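Local atomic coordinates of separin (Saccharomyces cerevisiae, PDB entry 5U1T), a protein that acts as a caspase-like cysteine protease that cleaves the MCD1/SCC1 subunit of cohesin at the onset of anaphase, and is held inactive by securin for most of the cell cycle. Residues M955-S965 with F1313-H1321; H1267-L1275 with E1323-M1334. All coordinates share one frame; numbering follows the deposited sequence.

Interaction 1. Residues M955-S965 with F1313-H1321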
loop_
_atom_site.group_PDB
_atom_site.type_symbol
_atom_site.label_atom_id
_atom_site.label_comp_id
_atom_site.label_asym_id
_atom_site.label_seq_id
_atom_site.Cartn_x
_atom_site.Cartn_y
_atom_site.Cartn_z
ATOM N N MET A 955 6.392 28.709 -48.164
ATOM C CA MET A 955 6.621 27.329 -48.408
ATOM C C MET A 955 5.789 26.464 -47.508
ATOM O O MET A 955 5.353 25.428 -47.912
ATOM C CB MET A 955 8.071 27.047 -48.168
ATOM C CG MET A 955 8.497 25.663 -48.534
ATOM S SD MET A 955 10.217 25.575 -48.164
ATOM C CE MET A 955 10.539 23.957 -48.761
ATOM N N PHE A 956 5.566 26.887 -46.281
ATOM C CA PHE A 956 4.768 26.077 -45.339
ATOM C C PHE A 956 3.282 26.141 -45.668
ATOM O O PHE A 956 2.498 25.350 -45.151
ATOM C CB PHE A 956 4.980 26.509 -43.876
ATOM C CG PHE A 956 6.409 26.423 -43.417
ATOM C CD1 PHE A 956 7.299 25.539 -44.009
ATOM C CD2 PHE A 956 6.875 27.247 -42.419
ATOM C CE1 PHE A 956 8.630 25.472 -43.602
ATOM C CE2 PHE A 956 8.214 27.191 -42.011
ATOM C CZ PHE A 956 9.088 26.301 -42.604
ATOM N N GLU A 957 2.909 27.083 -46.523
ATOM C CA GLU A 957 1.539 27.225 -46.983
ATOM C C GLU A 957 1.372 26.715 -48.409
ATOM O O GLU A 957 0.475 27.144 -49.145
ATOM C CB GLU A 957 1.122 28.687 -46.913
ATOM C CG GLU A 957 0.967 29.209 -45.495
ATOM C CD GLU A 957 0.954 30.722 -45.453
ATOM O OE1 GLU A 957 0.723 31.331 -46.535
ATOM O OE2 GLU A 957 1.201 31.289 -44.344
ATOM N N SER A 958 2.259 25.815 -48.812
ATOM C CA SER A 958 2.260 25.307 -50.165
ATOM C C SER A 958 2.237 23.811 -50.130
ATOM O O SER A 958 2.806 23.199 -49.220
ATOM C CB SER A 958 3.495 25.779 -50.934
ATOM O OG SER A 958 3.272 27.041 -51.515
ATOM N N THR A 959 1.532 23.253 -51.097
ATOM C CA THR A 959 1.631 21.867 -51.445
ATOM C C THR A 959 3.063 21.526 -51.682
ATOM O O THR A 959 3.713 22.103 -52.504
ATOM C CB THR A 959 0.844 21.560 -52.704
ATOM O OG1 THR A 959 -0.548 21.626 -52.422
ATOM C CG2 THR A 959 1.156 20.195 -53.164
ATOM N N LEU A 960 3.558 20.578 -50.923
ATOM C CA LEU A 960 4.945 20.201 -50.989
ATOM C C LEU A 960 5.050 18.750 -51.330
ATOM O O LEU A 960 4.193 17.969 -51.008
ATOM C CB LEU A 960 5.619 20.431 -49.663
ATOM C CG LEU A 960 5.970 21.847 -49.290
ATOM C CD1 LEU A 960 6.594 21.812 -47.923
ATOM C CD2 LEU A 960 6.946 22.398 -50.284
ATOM N N GLY A 961 6.142 18.364 -51.949
ATOM C CA GLY A 961 6.308 16.990 -52.331
ATOM C C GLY A 961 7.720 16.487 -52.272
ATOM O O GLY A 961 8.637 17.221 -52.065
ATOM N N ILE A 962 7.873 15.198 -52.450
ATOM C CA ILE A 962 9.162 14.553 -52.354
ATOM C C ILE A 962 9.080 13.230 -53.078
ATOM O O ILE A 962 8.080 12.581 -53.024
ATOM C CB ILE A 962 9.544 14.376 -50.876
ATOM C CG1 ILE A 962 10.827 13.613 -50.703
ATOM C CG2 ILE A 962 8.456 13.687 -50.111
ATOM C CD1 ILE A 962 11.632 14.126 -49.549
ATOM N N PRO A 963 10.127 12.810 -53.759
ATOM C CA PRO A 963 10.999 13.656 -54.551
ATOM C C PRO A 963 10.282 14.433 -55.609
ATOM O O PRO A 963 9.450 13.935 -56.321
ATOM C CB PRO A 963 11.884 12.643 -55.227
ATOM C CG PRO A 963 10.989 11.494 -55.443
ATOM C CD PRO A 963 9.984 11.484 -54.348
ATOM N N SER A 964 10.644 15.682 -55.715
ATOM C CA SER A 964 10.029 16.550 -56.668
ATOM C C SER A 964 11.052 17.034 -57.679
ATOM O O SER A 964 10.727 17.279 -58.810
ATOM C CB SER A 964 9.414 17.716 -55.924
ATOM O OG SER A 964 10.412 18.340 -55.161
ATOM N N SER A 965 12.292 17.142 -57.252
ATOM C CA SER A 965 13.363 17.611 -58.077
ATOM C C SER A 965 14.452 16.560 -58.170
ATOM O O SER A 965 14.719 15.851 -57.235
ATOM C CB SER A 965 13.886 18.925 -57.526
ATOM O OG SER A 965 14.972 19.437 -58.252
ATOM N N PHE A 1313 2.226 24.334 -58.450
ATOM C CA PHE A 1313 2.997 23.290 -57.831
ATOM C C PHE A 1313 4.395 23.239 -58.430
ATOM O O PHE A 1313 5.393 23.213 -57.701
ATOM C CB PHE A 1313 2.284 21.943 -57.981
ATOM C CG PHE A 1313 3.011 20.814 -57.340
ATOM C CD1 PHE A 1313 3.283 20.842 -55.972
ATOM C CD2 PHE A 1313 3.437 19.736 -58.086
ATOM C CE1 PHE A 1313 3.972 19.804 -55.359
ATOM C CE2 PHE A 1313 4.120 18.689 -57.490
ATOM C CZ PHE A 1313 4.397 18.726 -56.120
ATOM N N VAL A 1314 4.464 23.245 -59.764
ATOM C CA VAL A 1314 5.744 23.157 -60.446
ATOM C C VAL A 1314 6.582 24.436 -60.231
ATOM O O VAL A 1314 7.773 24.363 -59.910
ATOM C CB VAL A 1314 5.546 22.868 -61.949
ATOM C CG1 VAL A 1314 6.883 22.686 -62.633
ATOM C CG2 VAL A 1314 4.712 21.605 -62.111
ATOM N N LEU A 1315 5.953 25.595 -60.385
ATOM C CA LEU A 1315 6.610 26.849 -60.066
ATOM C C LEU A 1315 7.163 26.828 -58.642
ATOM O O LEU A 1315 8.274 27.291 -58.388
ATOM C CB LEU A 1315 5.646 28.019 -60.235
ATOM C CG LEU A 1315 5.102 28.277 -61.634
ATOM C CD1 LEU A 1315 4.342 29.582 -61.688
ATOM C CD2 LEU A 1315 6.221 28.269 -62.635
ATOM N N ASP A 1316 6.389 26.271 -57.713
ATOM C CA ASP A 1316 6.837 26.168 -56.339
ATOM C C ASP A 1316 8.077 25.280 -56.240
ATOM O O ASP A 1316 9.031 25.649 -55.579
ATOM C CB ASP A 1316 5.724 25.651 -55.436
ATOM C CG ASP A 1316 4.807 26.749 -54.945
ATOM O OD1 ASP A 1316 5.105 27.937 -55.154
ATOM O OD2 ASP A 1316 3.781 26.425 -54.324
ATOM N N ILE A 1317 8.088 24.128 -56.901
ATOM C CA ILE A 1317 9.272 23.271 -56.874
ATOM C C ILE A 1317 10.509 24.042 -57.316
ATOM O O ILE A 1317 11.552 23.988 -56.662
ATOM C CB ILE A 1317 9.141 22.040 -57.783
ATOM C CG1 ILE A 1317 7.928 21.181 -57.392
ATOM C CG2 ILE A 1317 10.446 21.233 -57.767
ATOM C CD1 ILE A 1317 7.811 19.855 -58.160
ATOM N N LEU A 1318 10.395 24.774 -58.413
ATOM C CA LEU A 1318 11.522 25.546 -58.901
ATOM C C LEU A 1318 11.875 26.678 -57.952
ATOM O O LEU A 1318 13.047 26.966 -57.748
ATOM C CB LEU A 1318 11.218 26.096 -60.292
ATOM C CG LEU A 1318 10.756 25.020 -61.266
ATOM C CD1 LEU A 1318 10.314 25.652 -62.580
ATOM C CD2 LEU A 1318 11.864 24.001 -61.477
ATOM N N LEU A 1319 10.867 27.319 -57.373
ATOM C CA LEU A 1319 11.100 28.432 -56.448
ATOM C C LEU A 1319 11.904 28.039 -55.196
ATOM O O LEU A 1319 12.862 28.736 -54.833
ATOM C CB LEU A 1319 9.769 29.061 -56.017
ATOM C CG LEU A 1319 9.864 30.125 -54.919
ATOM C CD1 LEU A 1319 10.874 31.181 -55.320
ATOM C CD2 LEU A 1319 8.508 30.757 -54.607
ATOM N N PHE A 1320 11.526 26.938 -54.541
ATOM C CA PHE A 1320 12.139 26.587 -53.259
ATOM C C PHE A 1320 13.549 26.106 -53.501
ATOM O O PHE A 1320 14.422 26.282 -52.661
ATOM C CB PHE A 1320 11.315 25.537 -52.518
ATOM C CG PHE A 1320 9.890 25.949 -52.291
ATOM C CD1 PHE A 1320 9.585 27.260 -51.968
ATOM C CD2 PHE A 1320 8.854 25.038 -52.433
ATOM C CE1 PHE A 1320 8.277 27.659 -51.775
ATOM C CE2 PHE A 1320 7.541 25.431 -52.241
ATOM C CZ PHE A 1320 7.253 26.747 -51.919
ATOM N N HIS A 1321 13.784 25.545 -54.679
ATOM C CA HIS A 1321 15.135 25.157 -55.051
ATOM C C HIS A 1321 15.976 26.307 -55.638
ATOM O O HIS A 1321 17.075 26.069 -56.133
ATOM C CB HIS A 1321 15.096 24.007 -56.046
ATOM C CG HIS A 1321 14.979 22.662 -55.412
ATOM N ND1 HIS A 1321 13.780 21.984 -55.321
ATOM C CD2 HIS A 1321 15.908 21.871 -54.835
ATOM C CE1 HIS A 1321 13.981 20.828 -54.717
ATOM N NE2 HIS A 1321 15.266 20.735 -54.415
#

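Interaction 2. Residues H1267-L1275 with E1323-M1334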
loop_
_atom_site.group_PDB
_atom_site.type_symbol
_atom_site.label_atom_id
_atom_site.label_comp_id
_atom_site.label_asym_id
_atom_site.label_seq_id
_atom_site.Cartn_x
_atom_site.Cartn_y
_atom_site.Cartn_z
ATOM N N HIS A 1267 10.879 26.596 -70.910
ATOM C CA HIS A 1267 12.067 27.323 -71.352
ATOM C C HIS A 1267 11.689 28.661 -71.949
ATOM O O HIS A 1267 12.329 29.669 -71.680
ATOM C CB HIS A 1267 12.860 26.501 -72.368
ATOM C CG HIS A 1267 14.198 27.080 -72.721
ATOM N ND1 HIS A 1267 15.091 26.439 -73.545
ATOM C CD2 HIS A 1267 14.797 28.242 -72.355
ATOM C CE1 HIS A 1267 16.180 27.170 -73.673
ATOM N NE2 HIS A 1267 16.028 28.273 -72.971
ATOM N N GLN A 1268 10.633 28.681 -72.744
ATOM C CA GLN A 1268 10.308 29.889 -73.477
ATOM C C GLN A 1268 9.369 30.813 -72.710
ATOM O O GLN A 1268 9.191 31.965 -73.093
ATOM C CB GLN A 1268 9.713 29.529 -74.841
ATOM C CG GLN A 1268 8.277 29.040 -74.808
ATOM C CD GLN A 1268 7.737 28.653 -76.206
ATOM O OE1 GLN A 1268 7.601 27.450 -76.537
ATOM N NE2 GLN A 1268 7.428 29.678 -77.026
ATOM N N ASN A 1269 8.804 30.338 -71.608
ATOM C CA ASN A 1269 7.756 31.099 -70.935
ATOM C C ASN A 1269 8.021 31.499 -69.480
ATOM O O ASN A 1269 7.271 32.299 -68.916
ATOM C CB ASN A 1269 6.458 30.312 -71.013
ATOM C CG ASN A 1269 5.910 30.268 -72.405
ATOM O OD1 ASN A 1269 5.823 31.302 -73.071
ATOM N ND2 ASN A 1269 5.562 29.068 -72.879
ATOM N N LEU A 1270 9.081 30.946 -68.890
ATOM C CA LEU A 1270 9.531 31.330 -67.548
ATOM C C LEU A 1270 10.692 32.333 -67.591
ATOM O O LEU A 1270 11.742 32.038 -68.146
ATOM C CB LEU A 1270 9.965 30.094 -66.763
ATOM C CG LEU A 1270 8.960 29.342 -65.901
ATOM C CD1 LEU A 1270 7.593 29.336 -66.519
ATOM C CD2 LEU A 1270 9.471 27.930 -65.685
ATOM N N PRO A 1271 10.517 33.505 -66.967
ATOM C CA PRO A 1271 11.522 34.572 -66.996
ATOM C C PRO A 1271 12.924 34.087 -66.658
ATOM O O PRO A 1271 13.898 34.581 -67.222
ATOM C CB PRO A 1271 11.042 35.553 -65.928
ATOM C CG PRO A 1271 9.660 35.229 -65.664
ATOM C CD PRO A 1271 9.405 33.812 -66.055
ATOM N N SER A 1272 13.030 33.131 -65.748
ATOM C CA SER A 1272 14.330 32.657 -65.321
ATOM C C SER A 1272 15.043 31.902 -66.426
ATOM O O SER A 1272 16.250 32.059 -66.616
ATOM C CB SER A 1272 14.196 31.763 -64.097
ATOM O OG SER A 1272 15.435 31.708 -63.422
ATOM N N ARG A 1273 14.294 31.075 -67.153
ATOM C CA ARG A 1273 14.896 30.205 -68.151
ATOM C C ARG A 1273 15.156 31.011 -69.405
ATOM O O ARG A 1273 16.038 30.702 -70.195
ATOM C CB ARG A 1273 14.004 29.000 -68.409
ATOM C CG ARG A 1273 14.198 27.943 -67.373
ATOM C CD ARG A 1273 12.983 27.082 -67.148
ATOM N NE ARG A 1273 13.087 26.424 -65.852
ATOM C CZ ARG A 1273 13.208 25.113 -65.643
ATOM N NH1 ARG A 1273 13.210 24.239 -66.648
ATOM N NH2 ARG A 1273 13.308 24.686 -64.392
ATOM N N LYS A 1274 14.417 32.098 -69.535
ATOM C CA LYS A 1274 14.586 32.994 -70.659
ATOM C C LYS A 1274 15.796 33.889 -70.513
ATOM O O LYS A 1274 16.362 34.293 -71.527
ATOM C CB LYS A 1274 13.338 33.838 -70.841
ATOM C CG LYS A 1274 12.109 32.982 -71.093
ATOM C CD LYS A 1274 10.844 33.793 -70.959
ATOM C CE LYS A 1274 10.914 34.977 -71.882
ATOM N NZ LYS A 1274 9.580 35.597 -71.973
ATOM N N LEU A 1275 16.215 34.179 -69.276
ATOM C CA LEU A 1275 17.237 35.208 -69.043
ATOM C C LEU A 1275 18.509 34.803 -68.304
ATOM O O LEU A 1275 19.481 35.565 -68.313
ATOM C CB LEU A 1275 16.622 36.373 -68.267
ATOM C CG LEU A 1275 15.341 36.965 -68.838
ATOM C CD1 LEU A 1275 14.653 37.744 -67.754
ATOM C CD2 LEU A 1275 15.585 37.820 -70.096
ATOM N N GLU A 1323 14.939 28.896 -58.081
ATOM C CA GLU A 1323 14.606 29.521 -59.361
ATOM C C GLU A 1323 13.413 30.447 -59.205
ATOM O O GLU A 1323 12.265 29.995 -59.144
ATOM C CB GLU A 1323 14.310 28.477 -60.436
ATOM C CG GLU A 1323 14.333 29.044 -61.821
ATOM C CD GLU A 1323 13.812 28.058 -62.844
ATOM O OE1 GLU A 1323 12.786 28.367 -63.491
ATOM O OE2 GLU A 1323 14.429 26.971 -62.993
ATOM N N GLU A 1324 13.688 31.744 -59.135
ATOM C CA GLU A 1324 12.638 32.739 -59.031
ATOM C C GLU A 1324 11.961 33.004 -60.373
ATOM O O GLU A 1324 12.619 33.066 -61.399
ATOM C CB GLU A 1324 13.194 34.031 -58.477
ATOM C CG GLU A 1324 13.663 33.898 -57.068
ATOM C CD GLU A 1324 13.855 35.248 -56.408
ATOM O OE1 GLU A 1324 14.498 36.153 -57.029
ATOM O OE2 GLU A 1324 13.347 35.414 -55.274
ATOM N N ASN A 1325 10.636 33.126 -60.339
ATOM C CA ASN A 1325 9.847 33.501 -61.485
ATOM C C ASN A 1325 8.702 34.412 -61.074
ATOM O O ASN A 1325 7.631 33.937 -60.725
ATOM C CB ASN A 1325 9.320 32.258 -62.203
ATOM C CG ASN A 1325 10.406 31.540 -62.979
ATOM O OD1 ASN A 1325 10.684 30.368 -62.756
ATOM N ND2 ASN A 1325 11.040 32.259 -63.895
ATOM N N ALA A 1326 8.931 35.723 -61.117
ATOM C CA ALA A 1326 7.860 36.692 -60.912
ATOM C C ALA A 1326 6.632 36.354 -61.766
ATOM O O ALA A 1326 6.744 36.245 -62.990
ATOM C CB ALA A 1326 8.353 38.075 -61.234
ATOM N N TYR A 1327 5.478 36.175 -61.118
ATOM C CA TYR A 1327 4.232 35.833 -61.808
ATOM C C TYR A 1327 3.850 36.991 -62.719
ATOM O O TYR A 1327 3.151 36.840 -63.718
ATOM C CB TYR A 1327 3.103 35.532 -60.815
ATOM C CG TYR A 1327 3.197 34.184 -60.121
ATOM C CD1 TYR A 1327 4.376 33.450 -60.135
ATOM C CD2 TYR A 1327 2.092 33.632 -59.478
ATOM C CE1 TYR A 1327 4.466 32.219 -59.517
ATOM C CE2 TYR A 1327 2.170 32.374 -58.855
ATOM C CZ TYR A 1327 3.367 31.684 -58.870
ATOM O OH TYR A 1327 3.476 30.459 -58.253
ATOM N N ASP A 1328 4.341 38.150 -62.333
ATOM C CA ASP A 1328 4.342 39.369 -63.105
ATOM C C ASP A 1328 4.788 39.220 -64.555
ATOM O O ASP A 1328 4.341 39.950 -65.446
ATOM C CB ASP A 1328 5.267 40.352 -62.401
ATOM C CG ASP A 1328 4.701 41.714 -62.366
ATOM O OD1 ASP A 1328 4.081 42.075 -63.383
ATOM O OD2 ASP A 1328 4.839 42.420 -61.333
ATOM N N GLU A 1329 5.704 38.293 -64.788
ATOM C CA GLU A 1329 6.321 38.183 -66.091
ATOM C C GLU A 1329 6.392 36.756 -66.585
ATOM O O GLU A 1329 7.163 36.459 -67.483
ATOM C CB GLU A 1329 7.731 38.790 -66.078
ATOM C CG GLU A 1329 8.391 38.903 -64.725
ATOM C CD GLU A 1329 9.817 39.415 -64.816
ATOM O OE1 GLU A 1329 10.391 39.406 -65.933
ATOM O OE2 GLU A 1329 10.375 39.838 -63.775
ATOM N N ILE A 1330 5.606 35.861 -66.001
ATOM C CA ILE A 1330 5.422 34.560 -66.614
ATOM C C ILE A 1330 4.352 34.733 -67.684
ATOM O O ILE A 1330 3.367 35.441 -67.464
ATOM C CB ILE A 1330 4.996 33.484 -65.593
ATOM C CG1 ILE A 1330 6.091 33.277 -64.536
ATOM C CG2 ILE A 1330 4.627 32.171 -66.300
ATOM C CD1 ILE A 1330 5.613 32.578 -63.285
ATOM N N ASP A 1331 4.540 34.117 -68.841
ATOM C CA ASP A 1331 3.494 34.163 -69.850
ATOM C C ASP A 1331 2.483 33.048 -69.627
ATOM O O ASP A 1331 2.576 31.991 -70.243
ATOM C CB ASP A 1331 4.081 34.064 -71.256
ATOM C CG ASP A 1331 3.086 34.470 -72.326
ATOM O OD1 ASP A 1331 1.897 34.681 -71.989
ATOM O OD2 ASP A 1331 3.494 34.569 -73.505
ATOM N N PHE A 1332 1.514 33.297 -68.751
ATOM C CA PHE A 1332 0.499 32.300 -68.417
ATOM C C PHE A 1332 -0.378 31.978 -69.614
ATOM O O PHE A 1332 -0.811 30.842 -69.762
ATOM C CB PHE A 1332 -0.361 32.766 -67.239
ATOM C CG PHE A 1332 0.331 32.663 -65.913
ATOM C CD1 PHE A 1332 0.394 31.458 -65.251
ATOM C CD2 PHE A 1332 0.938 33.768 -65.343
ATOM C CE1 PHE A 1332 1.038 31.353 -64.043
ATOM C CE2 PHE A 1332 1.579 33.671 -64.131
ATOM C CZ PHE A 1332 1.628 32.456 -63.476
ATOM N N SER A 1333 -0.622 32.973 -70.470
ATOM C CA SER A 1333 -1.454 32.771 -71.654
ATOM C C SER A 1333 -0.852 31.661 -72.492
ATOM O O SER A 1333 -1.540 30.716 -72.897
ATOM C CB SER A 1333 -1.567 34.051 -72.461
ATOM O OG SER A 1333 -1.396 35.166 -71.602
ATOM N N MET A 1334 0.452 31.758 -72.699
ATOM C CA MET A 1334 1.179 30.785 -73.495
ATOM C C MET A 1334 1.324 29.433 -72.770
ATOM O O MET A 1334 1.211 28.379 -73.400
ATOM C CB MET A 1334 2.542 31.367 -73.871
ATOM C CG MET A 1334 3.077 30.961 -75.217
ATOM S SD MET A 1334 1.977 31.339 -76.608
ATOM C CE MET A 1334 1.469 33.012 -76.167
#

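Interaction 1. Residues M955-S965 with F1313-H1321
A Met-aromatic contact joins the end of helix 950-955 to helix 1303-1320: Met955 lies flat over one face of the Phe1320 ring. CG of Met955 sits 3.6 Å from the ring centroid of Phe1320, almost on the ring normal, a CH-pi contact, and SD of Met955 follows over the same face, 4.3 Å from that centroid. With CG anti to the backbone N (chi1 -173°) and the rest of the chain extended, Met955 is laid across the ring, and its CE runs on past the face to end near CG and CB of Phe1320. Leu960 CD2 comes obliquely to CE2 of Phe1320 at 3.7 Å, while Ser958 CB stands at the ring edge by CZ. An alanine in place of Phe1320 would probably leave the Met955 thioether and the Leu960 methyl without the surface they share, opening a gap beside the helix. One helical turn before Phe1320, Asp1316 OD2 accepts from Ser958 OG at 2.9 Å, the hydroxyl coming from above the carboxylate plane. Past the strand, in the loop, Ser964 CB meets Ile1317 CD1 at 3.5 Å, and Ser965 CB lies over a face of the His1321 imidazole, whose ND1 bonds back to Ile1317 O and so limits its rotation. Phe1313, first residue of 1313-1321, crosses Thr959 at about a right angle, CD1 of the ring 3.6 Å from CG2 of the threonine. Strand 1157-1163 pairs antiparallel with 960-962, and helix residues 1313-1320 cross this end strand of a mixed sheet at 72°, the turn before it and the loop after it carrying most of the contact.

Interaction 2. Residues H1267-L1275 with E1323-M1334
Glu1323 reaches into 1267-1275 to take hold of Arg1273, and its side chain can be walked atom by atom. From CB, which points toward 1267-1275, CG stands anti to the backbone N (chi1 -164°) and passes Ser1272, with CG of the glutamate 3.3 Å from the serine OG. The chain stays extended to CD, which lies at the edge of the Arg1273 guanidinium, near its plane. At the tip the two oxygens divide the work: OE1 of Glu1323 takes NE of Arg1273 at 3.1 Å in an almost straight bond on its syn side, and OE2 of Glu1323 takes NH2 of Arg1273 at 2.9 Å through its syn lone pair. This is a side-on salt bridge, one nitrogen to each oxygen, though the two planes stand 50° apart. Ile1283 O gives NH2 a second acceptor, so the guanidinium is held at several points. Leu1270 CD2 adds an apolar neighbour near OE1.

Further along, Pro1271 packs CD on Ile1330 CG1 at 3.7 Å, and Leu1270 CD1 lies alongside Ile1330 CG2, the two side chains pointing the same way. Asp1331 N donates to Asn1269 O at 3.3 Å, nearly straight and in the carbonyl plane. The Asn1269 side chain crosses Met1334 at about a right angle, OD1 of the asparagine resting on CB of the methionine, while its ND2 turns to Gln1338. Asp1331 also caps helix 1332-1347 through a weak bond from Met1334 N. The contact sets the break at Leu1270 between helices 1252-1269 and 1271-1275 against the loop and N-capped start of helix 1332-1347.

How the interactions relate
Following the chain from the N terminus, 955-965 comes first, then 1267-1275, then 1313-1321 and finally 1323-1334, so the two contacts cross. Interaction 1 closes a long excursion of 347 residues, which includes four further strands of the mixed sheet that 960-962 belongs to; interaction 2 closes a much shorter, helical one of 47 residues. Because 1313-1321 and 1323-1334 are almost continuous, the contacts also touch: Leu1318 O probably accepts from Glu1323 N. Helix 1303-1320 thus meets the sheet's end strand in interaction 1, while its Leu1315 packs on the loop residues Tyr1327 and Ile1330 of interaction 2 and its Leu1318 on Arg1273; the two centres lie about 16 Å apart.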